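Side-chain contact in Lin1944 protein (Listeria innocua, PDB 3D7L), which is of unknown function but belongs to the short-chain dehydrogenase/reductase family and so probably acts as an oxidoreductase: residues Ser17-Arg22 / Arg184-Ser189. Numbering follows the deposited sequence.
Sequences SAVKER and RAFEKS
Val19 sets its CG2 methyl over one face of the Phe186 ring, off centre, with Val19 CG2 3.5 Å from Phe186 CD2; the approach is a CH-pi contact. The other methyl, CG1, anti to the backbone N (chi1 174°), rests against Phe186 CB and CG. This is the tight, buried end: the ring also reaches Thr111, Thr113 and Val155, and Val19 touches Leu8, so both side chains sit on the central sheet. Helices 14-23 and 179-191 lie on the same face of the parallel Rossmann-type sheet of this family, the first following strand 5-9, the second leading to strand 198-201; the axes of segments 17-22 and 184-189 cross at -54°, 9.2 Å apart at closest approach. Toward solvent the contact turns polar. Arg22, bent at chi3 (77°), brings its guanidinium edge-on to the extended Glu187, nearly coplanar with the carboxylate. Arg22 NE donates to Glu187 OE1 at 2.6 Å in a nearly straight, in-plane hydrogen bond, part of a salt bridge, while Arg22 NH2 adds a weak bond to the same OE1 at 3.1 Å. Glu187 OE2 pairs with Lys26. One water donates to Arg22 O and, weakly, to Glu187 OE1. Farther out, Arg184 runs its CG over one face of the Arg22 guanidinium, and Arg22 NH1 stands over the centre of the Arg184 guanidinium, the planes 33° apart. These like charges come close, Arg22 NH2 3.7 Å from Arg184 NH1, with a second water accepting from both, weakly from Arg184.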
loop_
_atom_site.group_PDB
_atom_site.type_symbol
_atom_site.label_atom_id
_atom_site.label_comp_id
_atom_site.label_asym_id
_atom_site.label_seq_id
_atom_site.Cartn_x
_atom_site.Cartn_y
_atom_site.Cartn_z
ATOM N N SER D 17 -8.106 4.499 22.520
ATOM C CA SER D 17 -8.484 4.966 23.833
ATOM C C SER D 17 -7.278 5.539 24.577
ATOM O O SER D 17 -7.419 6.494 25.343
ATOM C CB SER D 17 -9.188 3.866 24.616
ATOM O OG SER D 17 -8.332 2.752 24.791
ATOM N N ALA D 18 -6.088 4.982 24.317
ATOM C CA ALA D 18 -4.842 5.607 24.788
ATOM C C ALA D 18 -4.607 6.956 24.106
ATOM O O ALA D 18 -4.101 7.884 24.734
ATOM C CB ALA D 18 -3.654 4.699 24.566
ATOM N N VAL D 19 -4.977 7.059 22.830
ATOM C CA VAL D 19 -4.832 8.313 22.081
ATOM C C VAL D 19 -5.760 9.368 22.662
ATOM O O VAL D 19 -5.315 10.461 23.006
ATOM C CB VAL D 19 -5.014 8.134 20.534
ATOM C CG1 VAL D 19 -4.999 9.485 19.802
ATOM C CG2 VAL D 19 -3.890 7.231 19.964
ATOM N N LYS D 20 -7.029 9.011 22.822
ATOM C CA LYS D 20 -8.025 9.877 23.440
ATOM C C LYS D 20 -7.520 10.456 24.776
ATOM O O LYS D 20 -7.649 11.652 25.030
ATOM C CB LYS D 20 -9.333 9.106 23.646
ATOM C CG LYS D 20 -10.566 9.972 24.035
ATOM C CD LYS D 20 -11.749 9.060 24.339
ATOM C CE LYS D 20 -12.965 9.827 24.869
ATOM N NZ LYS D 20 -12.718 10.376 26.238
ATOM N N GLU D 21 -6.939 9.600 25.612
ATOM C CA GLU D 21 -6.473 10.014 26.927
ATOM C C GLU D 21 -5.437 11.128 26.909
ATOM O O GLU D 21 -5.485 12.038 27.749
ATOM C CB GLU D 21 -5.959 8.820 27.709
ATOM C CG GLU D 21 -6.012 9.036 29.206
ATOM C CD GLU D 21 -5.954 7.737 30.012
ATOM O OE1 GLU D 21 -6.073 7.817 31.261
ATOM O OE2 GLU D 21 -5.798 6.648 29.406
ATOM N N ARG D 22 -4.487 11.046 25.983
ATOM C CA ARG D 22 -3.503 12.117 25.801
ATOM C C ARG D 22 -4.144 13.382 25.234
ATOM O O ARG D 22 -4.056 14.434 25.852
ATOM C CB ARG D 22 -2.331 11.677 24.907
ATOM C CG ARG D 22 -1.343 10.758 25.589
ATOM C CD ARG D 22 0.070 10.881 25.002
ATOM N NE ARG D 22 0.732 12.087 25.486
ATOM C CZ ARG D 22 1.375 12.201 26.648
ATOM N NH1 ARG D 22 1.465 11.171 27.488
ATOM N NH2 ARG D 22 1.929 13.363 26.976
ATOM N N ARG D 184 1.844 9.198 22.365
ATOM C CA ARG D 184 2.733 10.363 22.286
ATOM C C ARG D 184 3.056 10.774 20.842
ATOM O O ARG D 184 3.112 11.965 20.543
ATOM C CB ARG D 184 4.037 10.104 23.051
ATOM C CG ARG D 184 3.929 10.161 24.557
ATOM C CD ARG D 184 5.311 9.875 25.215
ATOM N NE ARG D 184 5.188 9.709 26.661
ATOM C CZ ARG D 184 5.195 10.701 27.557
ATOM N NH1 ARG D 184 5.339 11.972 27.186
ATOM N NH2 ARG D 184 5.076 10.414 28.851
ATOM N N ALA D 185 3.250 9.787 19.968
ATOM C CA ALA D 185 3.476 9.986 18.533
ATOM C C ALA D 185 2.295 10.647 17.822
ATOM O O ALA D 185 2.482 11.510 16.923
ATOM C CB ALA D 185 3.820 8.640 17.864
ATOM N N PHE D 186 1.084 10.215 18.185
ATOM C CA PHE D 186 -0.135 10.875 17.730
ATOM C C PHE D 186 -0.193 12.324 18.216
ATOM O O PHE D 186 -0.495 13.219 17.426
ATOM C CB PHE D 186 -1.378 10.120 18.205
ATOM C CG PHE D 186 -1.680 8.875 17.409
ATOM C CD1 PHE D 186 -2.502 8.934 16.291
ATOM C CD2 PHE D 186 -1.168 7.644 17.807
ATOM C CE1 PHE D 186 -2.795 7.765 15.555
ATOM C CE2 PHE D 186 -1.471 6.493 17.104
ATOM C CZ PHE D 186 -2.278 6.564 15.964
ATOM N N GLU D 187 0.103 12.554 19.498
ATOM C CA GLU D 187 0.203 13.924 20.019
ATOM C C GLU D 187 1.272 14.738 19.258
ATOM O O GLU D 187 1.057 15.903 18.956
ATOM C CB GLU D 187 0.468 13.945 21.522
ATOM C CG GLU D 187 0.701 15.349 22.076
ATOM C CD GLU D 187 0.945 15.395 23.586
ATOM O OE1 GLU D 187 0.785 14.377 24.274
ATOM O OE2 GLU D 187 1.282 16.466 24.104
ATOM N N LYS D 188 2.420 14.114 18.964
ATOM C CA LYS D 188 3.473 14.724 18.171
ATOM C C LYS D 188 2.924 15.132 16.801
ATOM O O LYS D 188 3.148 16.259 16.365
ATOM C CB LYS D 188 4.665 13.755 18.032
ATOM C CG LYS D 188 5.833 14.308 17.257
ATOM C CD LYS D 188 6.970 13.288 17.148
ATOM C CE LYS D 188 8.079 13.813 16.241
ATOM N NZ LYS D 188 8.762 15.029 16.741
ATOM N N SER D 189 2.178 14.235 16.144
ATOM C CA SER D 189 1.569 14.562 14.851
ATOM C C SER D 189 0.556 15.707 14.940
ATOM O O SER D 189 0.617 16.623 14.137
ATOM C CB SER D 189 0.933 13.339 14.187
ATOM O OG SER D 189 0.441 13.709 12.931
HETATM O O HOH W 1 -1.397 15.043 26.659
HETATM O O HOH W 2 3.818 14.073 29.512
#